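Local coordinates for protein CghA (Chaetomium globosum, PDB 6KBC) that belongs to a fungal family of two-domain, calycin-like beta proteins and holds the ligand WK1 in a pocket to which both domains contribute, at residues Ala181-Pro186 against Ala255-Val260; Gly225-Trp230 against Ala242-Ala247; Asn269-Ala274 against Leu286-Pro291. All coordinates share one frame; numbering follows the deposited sequence.

Contact 1 (Ala181-Pro186 against Ala255-Val260). With WK1 ((2S)-3-[(2S,4E)-4-[[(1R,2S,4aR,6S,8R,8aS)-2-[(E)-but-2-en-2-yl]-6,8-dimethyl-1,2,4a,5,6,7,8,8a-octahydronaphthalen-1-yl]-oxidanyl-methylidene]-3,5-bis(oxidanylidene)pyrrolidin-2-yl]-2-methyl-2-oxidanyl-propanoic acid), chain B.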
loop_
_atom_site.group_PDB
_atom_site.type_symbol
_atom_site.label_atom_id
_atom_site.label_comp_id
_atom_site.label_asym_id
_atom_site.label_seq_id
_atom_site.Cartn_x
_atom_site.Cartn_y
_atom_site.Cartn_z
ATOM N N ALA A 181 8.953 -0.766 12.437
ATOM C CA ALA A 181 8.641 -0.884 11.020
ATOM C C ALA A 181 7.499 0.075 10.712
ATOM O O ALA A 181 6.536 0.163 11.479
ATOM C CB ALA A 181 8.260 -2.330 10.663
ATOM N N TYR A 182 7.611 0.815 9.609
ATOM C CA TYR A 182 6.725 1.945 9.367
ATOM C C TYR A 182 5.992 1.779 8.052
ATOM O O TYR A 182 6.591 1.413 7.036
ATOM C CB TYR A 182 7.484 3.269 9.396
ATOM C CG TYR A 182 8.314 3.368 10.637
ATOM C CD1 TYR A 182 7.770 3.861 11.816
ATOM C CD2 TYR A 182 9.620 2.912 10.649
ATOM C CE1 TYR A 182 8.523 3.918 12.969
ATOM C CE2 TYR A 182 10.380 2.964 11.798
ATOM C CZ TYR A 182 9.831 3.467 12.949
ATOM O OH TYR A 182 10.598 3.512 14.088
ATOM N N TRP A 183 4.684 1.995 8.111
ATOM C CA TRP A 183 3.837 2.079 6.933
ATOM C C TRP A 183 2.670 2.966 7.317
ATOM O O TRP A 183 1.936 2.662 8.259
ATOM C CB TRP A 183 3.351 0.705 6.469
ATOM C CG TRP A 183 2.514 0.789 5.239
ATOM C CD1 TRP A 183 1.291 1.393 5.114
ATOM C CD2 TRP A 183 2.838 0.273 3.951
ATOM N NE1 TRP A 183 0.838 1.273 3.825
ATOM C CE2 TRP A 183 1.766 0.587 3.092
ATOM C CE3 TRP A 183 3.920 -0.444 3.442
ATOM C CZ2 TRP A 183 1.760 0.232 1.750
ATOM C CZ3 TRP A 183 3.912 -0.798 2.117
ATOM C CH2 TRP A 183 2.842 -0.450 1.278
ATOM N N PHE A 184 2.508 4.077 6.615
ATOM C CA PHE A 184 1.376 4.940 6.871
ATOM C C PHE A 184 1.072 5.670 5.567
ATOM O O PHE A 184 1.682 5.399 4.529
ATOM C CB PHE A 184 1.669 5.874 8.052
ATOM C CG PHE A 184 2.867 6.745 7.832
ATOM C CD1 PHE A 184 4.141 6.300 8.188
ATOM C CD2 PHE A 184 2.733 7.985 7.229
ATOM C CE1 PHE A 184 5.258 7.087 7.954
ATOM C CE2 PHE A 184 3.842 8.782 7.002
ATOM C CZ PHE A 184 5.102 8.338 7.366
ATOM N N ARG A 185 0.140 6.608 5.618
ATOM C CA ARG A 185 -0.430 7.163 4.394
ATOM C C ARG A 185 -0.245 8.671 4.348
ATOM O O ARG A 185 -1.044 9.420 4.939
ATOM C CB ARG A 185 -1.904 6.776 4.293
ATOM C CG ARG A 185 -2.055 5.267 4.061
ATOM C CD ARG A 185 -3.448 4.758 4.377
ATOM N NE ARG A 185 -3.739 4.829 5.798
ATOM C CZ ARG A 185 -3.410 3.886 6.678
ATOM N NH1 ARG A 185 -2.787 2.787 6.272
ATOM N NH2 ARG A 185 -3.708 4.051 7.956
ATOM N N PRO A 186 0.785 9.162 3.663
ATOM C CA PRO A 186 0.922 10.620 3.500
ATOM C C PRO A 186 -0.290 11.256 2.852
ATOM O O PRO A 186 -0.654 12.389 3.201
ATOM C CB PRO A 186 2.174 10.744 2.628
ATOM C CG PRO A 186 2.990 9.551 3.010
ATOM C CD PRO A 186 1.960 8.441 3.143
ATOM N N ALA A 255 -8.421 2.092 4.630
ATOM C CA ALA A 255 -7.091 1.752 4.164
ATOM C C ALA A 255 -6.396 0.996 5.279
ATOM O O ALA A 255 -6.543 1.338 6.452
ATOM C CB ALA A 255 -6.295 2.998 3.754
ATOM N N VAL A 256 -5.704 -0.075 4.918
ATOM C CA VAL A 256 -5.207 -1.027 5.905
ATOM C C VAL A 256 -3.835 -1.495 5.478
ATOM O O VAL A 256 -3.603 -1.782 4.302
ATOM C CB VAL A 256 -6.136 -2.256 6.068
ATOM C CG1 VAL A 256 -5.500 -3.293 7.010
ATOM C CG2 VAL A 256 -7.494 -1.840 6.598
ATOM N N MET A 257 -2.931 -1.599 6.443
ATOM C CA MET A 257 -1.715 -2.395 6.301
ATOM C C MET A 257 -1.646 -3.200 7.588
ATOM O O MET A 257 -1.364 -2.623 8.643
ATOM C CB MET A 257 -0.476 -1.516 6.111
ATOM C CG MET A 257 0.811 -2.291 5.776
ATOM S SD MET A 257 0.700 -3.755 4.714
ATOM C CE MET A 257 0.561 -2.893 3.170
ATOM N N ARG A 258 -1.977 -4.497 7.520
ATOM C CA ARG A 258 -1.988 -5.380 8.685
ATOM C C ARG A 258 -0.917 -6.458 8.519
ATOM O O ARG A 258 -0.872 -7.141 7.487
ATOM C CB ARG A 258 -3.376 -6.030 8.911
ATOM C CG ARG A 258 -3.427 -6.842 10.246
ATOM C CD ARG A 258 -2.997 -8.246 9.849
ATOM N NE ARG A 258 -3.943 -8.996 9.030
ATOM C CZ ARG A 258 -3.588 -9.895 8.132
ATOM N NH1 ARG A 258 -2.362 -9.809 7.617
ATOM N NH2 ARG A 258 -4.500 -10.648 7.534
ATOM N N LEU A 259 -0.098 -6.659 9.561
ATOM C CA LEU A 259 0.940 -7.683 9.564
ATOM C C LEU A 259 0.653 -8.693 10.664
ATOM O O LEU A 259 0.239 -8.319 11.762
ATOM C CB LEU A 259 2.324 -7.105 9.816
ATOM C CG LEU A 259 2.796 -6.111 8.754
ATOM C CD1 LEU A 259 4.022 -5.413 9.270
ATOM C CD2 LEU A 259 3.122 -6.898 7.499
ATOM N N VAL A 260 0.896 -9.962 10.362
ATOM C CA VAL A 260 0.942 -11.019 11.363
ATOM C C VAL A 260 2.356 -11.590 11.347
ATOM O O VAL A 260 2.855 -11.985 10.289
ATOM C CB VAL A 260 -0.110 -12.109 11.094
ATOM C CG1 VAL A 260 -0.036 -13.210 12.179
ATOM C CG2 VAL A 260 -1.515 -11.484 11.026
HETATM O O WK1 B . 5.864 -7.756 -7.711
HETATM C C17 WK1 B . 4.889 -7.078 -7.510
HETATM O O1 WK1 B . 4.352 -6.454 -8.382
HETATM C C19 WK1 B . 4.304 -7.000 -6.160
HETATM O O2 WK1 B . 4.914 -7.863 -5.262
HETATM C C18 WK1 B . 2.871 -7.432 -6.227
HETATM C C20 WK1 B . 4.543 -5.573 -5.754
HETATM C C22 WK1 B . 3.699 -5.197 -4.605
HETATM N N WK1 B . 3.675 -3.804 -4.200
HETATM C C21 WK1 B . 3.794 -3.722 -2.879
HETATM O O5 WK1 B . 3.777 -2.575 -2.242
HETATM C C23 WK1 B . 3.928 -5.878 -3.351
HETATM O O4 WK1 B . 4.046 -7.181 -3.194
HETATM C C24 WK1 B . 3.973 -5.023 -2.216
HETATM C C16 WK1 B . 4.150 -5.409 -0.820
HETATM O O3 WK1 B . 4.266 -6.654 -0.561
HETATM C C9 WK1 B . 4.054 -4.406 0.252
HETATM C C8 WK1 B . 2.512 -4.361 0.451
HETATM C C12 WK1 B . 1.609 -4.430 -0.762
HETATM C C13 WK1 B . 1.118 -3.360 -1.346
HETATM C C90 WK1 B . 0.237 -3.461 -2.544
HETATM C C14 WK1 B . 1.246 -5.751 -1.340
HETATM C C7 WK1 B . 2.035 -5.453 1.360
HETATM C C6 WK1 B . 2.597 -5.590 2.531
HETATM C C3 WK1 B . 3.866 -4.835 2.766
HETATM C C4 WK1 B . 4.763 -4.775 1.547
HETATM C C5 WK1 B . 5.839 -3.748 1.842
HETATM C C11 WK1 B . 6.876 -3.765 0.764
HETATM C C2 WK1 B . 4.630 -5.183 4.017
HETATM C C1 WK1 B . 5.480 -3.984 4.300
HETATM C C10 WK1 B . 6.177 -3.999 5.620
HETATM C C WK1 B . 6.494 -3.888 3.202
HETATM O O HOH W 1 -2.745 1.357 3.606
#

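Contact 2 (Gly225-Trp230 against Ala242-Ala247)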
loop_
_atom_site.group_PDB
_atom_site.type_symbol
_atom_site.label_atom_id
_atom_site.label_comp_id
_atom_site.label_asym_id
_atom_site.label_seq_id
_atom_site.Cartn_x
_atom_site.Cartn_y
_atom_site.Cartn_z
ATOM N N GLY A 225 -4.462 6.626 -3.209
ATOM C CA GLY A 225 -3.718 7.275 -2.134
ATOM C C GLY A 225 -2.241 7.116 -2.329
ATOM O O GLY A 225 -1.831 6.465 -3.274
ATOM N N MET A 226 -1.494 7.715 -1.424
ATOM C CA MET A 226 -0.031 7.624 -1.433
ATOM C C MET A 226 0.372 7.029 -0.087
ATOM O O MET A 226 -0.058 7.535 0.915
ATOM C CB MET A 226 0.600 8.995 -1.639
ATOM C CG MET A 226 2.048 8.907 -1.989
ATOM S SD MET A 226 3.024 8.863 -0.518
ATOM C CE MET A 226 4.531 8.123 -1.122
ATOM N N ASP A 227 1.070 5.905 -0.126
ATOM C CA ASP A 227 1.517 5.202 1.096
ATOM C C ASP A 227 3.038 5.299 1.173
ATOM O O ASP A 227 3.672 5.228 0.161
ATOM C CB ASP A 227 1.046 3.754 1.137
ATOM C CG ASP A 227 -0.452 3.578 1.296
ATOM O OD1 ASP A 227 -1.187 4.383 0.807
ATOM O OD2 ASP A 227 -0.841 2.632 1.914
ATOM N N ARG A 228 3.546 5.387 2.384
ATOM C CA ARG A 228 4.976 5.553 2.610
ATOM C C ARG A 228 5.410 4.557 3.665
ATOM O O ARG A 228 4.769 4.448 4.713
ATOM C CB ARG A 228 5.297 6.982 3.056
ATOM C CG ARG A 228 6.722 7.208 3.527
ATOM C CD ARG A 228 7.748 6.992 2.439
ATOM N NE ARG A 228 9.028 7.568 2.854
ATOM C CZ ARG A 228 10.186 6.911 2.903
ATOM N NH1 ARG A 228 10.264 5.637 2.556
ATOM N NH2 ARG A 228 11.284 7.546 3.296
ATOM N N SER A 229 6.495 3.845 3.389
ATOM C CA SER A 229 6.964 2.805 4.282
ATOM C C SER A 229 8.483 2.791 4.308
ATOM O O SER A 229 9.146 3.123 3.318
ATOM C CB SER A 229 6.454 1.435 3.853
ATOM O OG SER A 229 7.013 0.392 4.646
ATOM N N TRP A 230 9.026 2.397 5.455
ATOM C CA TRP A 230 10.433 2.018 5.516
ATOM C C TRP A 230 10.645 1.079 6.695
ATOM O O TRP A 230 9.990 1.201 7.731
ATOM C CB TRP A 230 11.340 3.251 5.605
ATOM C CG TRP A 230 11.256 3.993 6.897
ATOM C CD1 TRP A 230 12.060 3.835 7.990
ATOM C CD2 TRP A 230 10.335 5.040 7.223
ATOM N NE1 TRP A 230 11.686 4.716 8.980
ATOM C CE2 TRP A 230 10.626 5.460 8.535
ATOM C CE3 TRP A 230 9.280 5.652 6.540
ATOM C CZ2 TRP A 230 9.904 6.465 9.174
ATOM C CZ3 TRP A 230 8.572 6.645 7.171
ATOM C CH2 TRP A 230 8.886 7.046 8.474
ATOM N N ALA A 242 0.590 -10.506 5.365
ATOM C CA ALA A 242 0.507 -9.066 5.174
ATOM C C ALA A 242 -0.754 -8.791 4.376
ATOM O O ALA A 242 -1.020 -9.476 3.386
ATOM C CB ALA A 242 1.744 -8.518 4.450
ATOM N N LEU A 243 -1.551 -7.826 4.824
ATOM C CA LEU A 243 -2.778 -7.462 4.127
ATOM C C LEU A 243 -2.774 -5.968 3.849
ATOM O O LEU A 243 -2.801 -5.163 4.787
ATOM C CB LEU A 243 -4.011 -7.828 4.942
ATOM C CG LEU A 243 -5.313 -7.246 4.359
ATOM C CD1 LEU A 243 -5.622 -7.876 3.019
ATOM C CD2 LEU A 243 -6.454 -7.461 5.341
ATOM N N PHE A 244 -2.750 -5.606 2.570
ATOM C CA PHE A 244 -3.009 -4.237 2.124
ATOM C C PHE A 244 -4.467 -4.107 1.720
ATOM O O PHE A 244 -4.989 -4.969 1.013
ATOM C CB PHE A 244 -2.133 -3.861 0.925
ATOM C CG PHE A 244 -2.448 -2.484 0.358
ATOM C CD1 PHE A 244 -1.843 -1.353 0.884
ATOM C CD2 PHE A 244 -3.360 -2.330 -0.680
ATOM C CE1 PHE A 244 -2.138 -0.067 0.375
ATOM C CE2 PHE A 244 -3.664 -1.059 -1.200
ATOM C CZ PHE A 244 -3.054 0.070 -0.663
ATOM N N VAL A 245 -5.123 -3.020 2.138
ATOM C CA VAL A 245 -6.479 -2.727 1.680
ATOM C C VAL A 245 -6.581 -1.253 1.350
ATOM O O VAL A 245 -6.143 -0.406 2.133
ATOM C CB VAL A 245 -7.557 -3.041 2.741
ATOM C CG1 VAL A 245 -8.931 -2.661 2.224
ATOM C CG2 VAL A 245 -7.529 -4.481 3.158
ATOM N N ARG A 246 -7.233 -0.940 0.234
ATOM C CA ARG A 246 -7.795 0.394 0.045
ATOM C C ARG A 246 -9.157 0.214 -0.589
ATOM O O ARG A 246 -9.261 -0.433 -1.632
ATOM C CB ARG A 246 -6.915 1.279 -0.835
ATOM C CG ARG A 246 -7.467 2.714 -0.896
ATOM C CD ARG A 246 -6.764 3.564 -1.935
ATOM N NE ARG A 246 -5.309 3.467 -1.865
ATOM C CZ ARG A 246 -4.553 4.008 -0.911
ATOM N NH1 ARG A 246 -5.100 4.712 0.078
ATOM N NH2 ARG A 246 -3.235 3.869 -0.973
ATOM N N ALA A 247 -10.195 0.752 0.043
ATOM C CA ALA A 247 -11.545 0.525 -0.445
ATOM C C ALA A 247 -12.402 1.740 -0.151
ATOM O O ALA A 247 -12.188 2.442 0.839
ATOM C CB ALA A 247 -12.202 -0.698 0.200
HETATM O O HOH W 2 -3.061 6.194 1.262
#

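Contact 3 (Asn269-Ala274 against Leu286-Pro291)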
loop_
_atom_site.group_PDB
_atom_site.type_symbol
_atom_site.label_atom_id
_atom_site.label_comp_id
_atom_site.label_asym_id
_atom_site.label_seq_id
_atom_site.Cartn_x
_atom_site.Cartn_y
_atom_site.Cartn_z
ATOM N N ASN A 269 0.098 -9.444 16.034
ATOM C CA ASN A 269 -0.924 -8.921 15.138
ATOM C C ASN A 269 -0.811 -7.405 15.187
ATOM O O ASN A 269 -1.122 -6.798 16.218
ATOM C CB ASN A 269 -2.297 -9.403 15.601
ATOM C CG ASN A 269 -3.326 -9.434 14.494
ATOM O OD1 ASN A 269 -3.103 -8.947 13.386
ATOM N ND2 ASN A 269 -4.477 -10.009 14.797
ATOM N N THR A 270 -0.325 -6.797 14.105
ATOM C CA THR A 270 -0.115 -5.353 14.089
ATOM C C THR A 270 -0.748 -4.742 12.845
ATOM O O THR A 270 -0.942 -5.414 11.823
ATOM C CB THR A 270 1.381 -4.990 14.151
ATOM O OG1 THR A 270 2.056 -5.471 12.982
ATOM C CG2 THR A 270 2.039 -5.619 15.389
ATOM N N VAL A 271 -1.044 -3.442 12.921
ATOM C CA VAL A 271 -1.782 -2.796 11.842
ATOM C C VAL A 271 -1.576 -1.291 11.896
ATOM O O VAL A 271 -1.460 -0.691 12.967
ATOM C CB VAL A 271 -3.293 -3.151 11.896
ATOM C CG1 VAL A 271 -3.977 -2.463 13.066
ATOM C CG2 VAL A 271 -3.983 -2.783 10.600
ATOM N N ASN A 272 -1.566 -0.680 10.726
ATOM C CA ASN A 272 -1.735 0.760 10.603
ATOM C C ASN A 272 -2.882 0.948 9.620
ATOM O O ASN A 272 -2.737 0.630 8.441
ATOM C CB ASN A 272 -0.448 1.412 10.120
ATOM C CG ASN A 272 -0.472 2.906 10.306
ATOM O OD1 ASN A 272 -1.334 3.586 9.740
ATOM N ND2 ASN A 272 0.420 3.421 11.157
ATOM N N ALA A 273 -4.032 1.390 10.119
ATOM C CA ALA A 273 -5.246 1.394 9.318
ATOM C C ALA A 273 -6.085 2.597 9.694
ATOM O O ALA A 273 -5.926 3.190 10.766
ATOM C CB ALA A 273 -6.076 0.117 9.512
ATOM N N ALA A 274 -7.029 2.918 8.820
ATOM C CA ALA A 274 -7.894 4.053 9.073
ATOM C C ALA A 274 -9.218 3.831 8.370
ATOM O O ALA A 274 -9.255 3.318 7.246
ATOM C CB ALA A 274 -7.246 5.360 8.595
ATOM N N LEU A 286 -4.732 1.581 15.060
ATOM C CA LEU A 286 -3.354 1.149 15.227
ATOM C C LEU A 286 -3.278 -0.129 16.049
ATOM O O LEU A 286 -2.186 -0.538 16.459
ATOM C CB LEU A 286 -2.546 2.258 15.890
ATOM C CG LEU A 286 -2.557 3.555 15.080
ATOM C CD1 LEU A 286 -1.931 4.669 15.900
ATOM C CD2 LEU A 286 -1.831 3.356 13.734
ATOM N N ARG A 287 -4.423 -0.750 16.304
ATOM C CA ARG A 287 -4.535 -1.989 17.057
ATOM C C ARG A 287 -5.271 -3.009 16.190
ATOM O O ARG A 287 -6.339 -2.711 15.649
ATOM C CB ARG A 287 -5.284 -1.742 18.375
ATOM C CG ARG A 287 -5.560 -2.997 19.214
ATOM C CD ARG A 287 -6.394 -2.632 20.443
ATOM N NE ARG A 287 -5.598 -1.889 21.425
ATOM C CZ ARG A 287 -6.059 -1.486 22.599
ATOM N NH1 ARG A 287 -7.314 -1.744 22.939
ATOM N NH2 ARG A 287 -5.263 -0.829 23.432
ATOM N N SER A 288 -4.697 -4.201 16.050
ATOM C CA SER A 288 -5.254 -5.273 15.231
ATOM C C SER A 288 -5.768 -6.378 16.147
ATOM O O SER A 288 -4.990 -6.962 16.902
ATOM C CB SER A 288 -4.185 -5.815 14.280
ATOM O OG SER A 288 -4.725 -6.740 13.337
ATOM N N LEU A 289 -7.075 -6.698 16.045
ATOM C CA LEU A 289 -7.698 -7.612 16.991
ATOM C C LEU A 289 -7.625 -9.055 16.509
ATOM O O LEU A 289 -7.592 -9.309 15.298
ATOM C CB LEU A 289 -9.156 -7.250 17.184
ATOM C CG LEU A 289 -9.313 -5.842 17.750
ATOM C CD1 LEU A 289 -10.765 -5.430 17.695
ATOM C CD2 LEU A 289 -8.771 -5.827 19.190
ATOM N N PRO A 290 -7.645 -10.001 17.449
ATOM C CA PRO A 290 -7.768 -11.421 17.080
ATOM C C PRO A 290 -8.945 -11.630 16.144
ATOM O O PRO A 290 -10.060 -11.159 16.413
ATOM C CB PRO A 290 -7.990 -12.118 18.429
ATOM C CG PRO A 290 -7.277 -11.219 19.414
ATOM C CD PRO A 290 -7.508 -9.813 18.906
ATOM N N PRO A 291 -8.720 -12.310 15.021
ATOM C CA PRO A 291 -9.759 -12.415 13.981
ATOM C C PRO A 291 -11.050 -13.087 14.437
ATOM O O PRO A 291 -12.083 -12.898 13.782
ATOM C CB PRO A 291 -9.070 -13.255 12.892
ATOM C CG PRO A 291 -7.605 -13.007 13.100
ATOM C CD PRO A 291 -7.430 -12.886 14.592
HETATM O O HOH W 3 -1.967 -4.570 17.241
HETATM O O HOH W 4 -0.559 -2.576 15.803
#

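Contact 1 (Ala181-Pro186 against Ala255-Val260)
Met257 lies across one face of the Trp183 indole. Its methyl carbon CE stands 3.6 Å from the centroid of the six-membered ring of Trp183, only 12° off the ring normal, which makes a CH-pi contact. Met257 SD is farther out, 4.7 Å from the centroid of the same Trp183 ring. Met257 CB covers the other end of the indole, 3.5 Å from Trp183 CD1. The thioether chain is bent at its second and third torsions, and this folds it over the ring system. The Trp183 side chain leaves its strand with chi1 at -178°, which carries the indole across the gap between the strands. Both side chains also touch the ligand: Met257 SD is 3.4 Å from WK1 C6, and Trp183 CZ3 is 3.5 Å from WK1 C5.

Beside this pair, Arg185 CD rests on Ala255 CB at 3.4 Å. Ala255 O sits above the Arg185 guanidinium, toward its rim. Arg185 NH1 donates to water 1 at 3.0 Å, and that water makes a weak bond to Val256 O.

A second shell helps position these groups. Trp183 NE1 is hydrogen-bonded to Asp227 OD2, which holds the turn of the indole. Arg185 NH1 is also hydrogen-bonded to Asn272 O. The two strand segments run nearly antiparallel (166°), but their axes come no closer than 8.0 Å and no hydrogen bond joins them directly. They belong to different sheets. The contact is thus a side-chain interface between the two calycin-like domains, with a Met-aromatic pair forming part of the WK1 pocket wall.

Contact 2 (Gly225-Trp230 against Ala242-Ala247)
The guanidinium of Arg246 has Gly225 N over the centre of one face and Asp227 OD1 at its edge, in its plane. The Phe244 ring is met at its edge, by Asp227 OD2 and by NH2 of Arg246. The site lies deep in the protein, where strand 223-231 of the N-terminal beta domain faces strand 239-249 of the C-terminal one. It is a buried salt bridge between two sheets.

Arg246 NH2 donates to Asp227 OD1 at 2.8 Å, with an angle of 155° at the hydrogen. The carboxylate and guanidinium planes are perpendicular. One oxygen and one nitrogen make the bridge: OD1 lies at the guanidinium edge, while NH2 comes from above the carboxylate, 42° out of its plane. With chi1 at -174°, the Arg246 chain leaves extended and then turns at chi3, laying its flat end against the other strand. Gly225 brings no side chain, and the guanidinium lies flat against its backbone, with Arg246 CZ 3.5 Å from Gly225 N.

Asp52 ties the two sides together further: OD2 forms a salt bridge with Arg246 NE, and OD1 accepts from Gly225 N. A second donor, the indole of contact 1, reaches Asp227 OD2. Donors on both oxygens would restrict rotation of the carboxylate. Phe244 also touches WK1, which places the salt bridge just behind the pocket wall. Water 2 closes a small ring beside the bridge. It accepts from Arg246 NH1 at 2.8 Å and lies 2.6 Å from Asp227 OD1. The second oxygen, Asp227 OD2, meets the edge of the Phe244 ring, 3.4 Å from Phe244 CE1.

Contact 3 (Asn269-Ala274 against Leu286-Pro291)
Asn269-Asn272 and Leu286-Pro291 run 138° apart end to end, and no direct backbone hydrogen bond joins the two segments. This is where a beta-hairpin of the C-terminal domain splits. Strands 269-277 and 280-285 are paired, but beyond Ala285 the chain drifts off and the short strand 288-289 joins strand 302-308 in parallel.

Among the side chains, Ser288 OG donates to Asn269 OD1 at 2.7 Å. The hydroxyl sits well above the amide carbonyl plane, 66° out of it, and so does not lie along a lone pair. A chi1 of 72° turns one methyl of Val271 onto the other chain, with Val271 CG1 3.4 Å from Arg287 C. The same methyl also packs on Ser288 CB, and Val271 touches Val303 of strand 302-308.

Two waters bridge the backbones. Water 3 donates to Asn269 O at 2.6 Å and accepts from Ser288 N at 3.0 Å. Water 4 accepts from Val271 N at 3.0 Å and donates to Leu286 O at 2.7 Å. Leu286 O has a second donor in Arg173 NH2. Val271 O is approached by Leu286 CA in a CA-H...O contact.

The Asn272 and Leu286 side chains run alongside each other in one direction. The amide of Asn272 is held in place by Glu174 O and Glu176 O, both of which accept from ND2. Against that amide rests one leucine methyl: Leu286 CD2 is 3.4 Å from Asn272 ND2.

How the contacts relate
Contacts 1 and 2 are fully buried and join the same two sheets: strands 181-200 and 223-231 are neighbours on one side, strands 252-261 and 239-249 on the other. Contact 1 is mainly apolar and faces the ligand, whereas contact 2 is charged and lies nearest the centre of the chain. A probable hydrogen bond from Ser229 OG to Tyr182 O, 2.6 Å long, ties them. Contact 3 is only partly buried and stays within the C-terminal domain. Its polar part is two bridging waters and a serine-asparagine bond, beside some apolar packing. Backbone pairing of strands 252-261 and 269-277 joins it to contact 1. Contacts 2 and 3 do not touch.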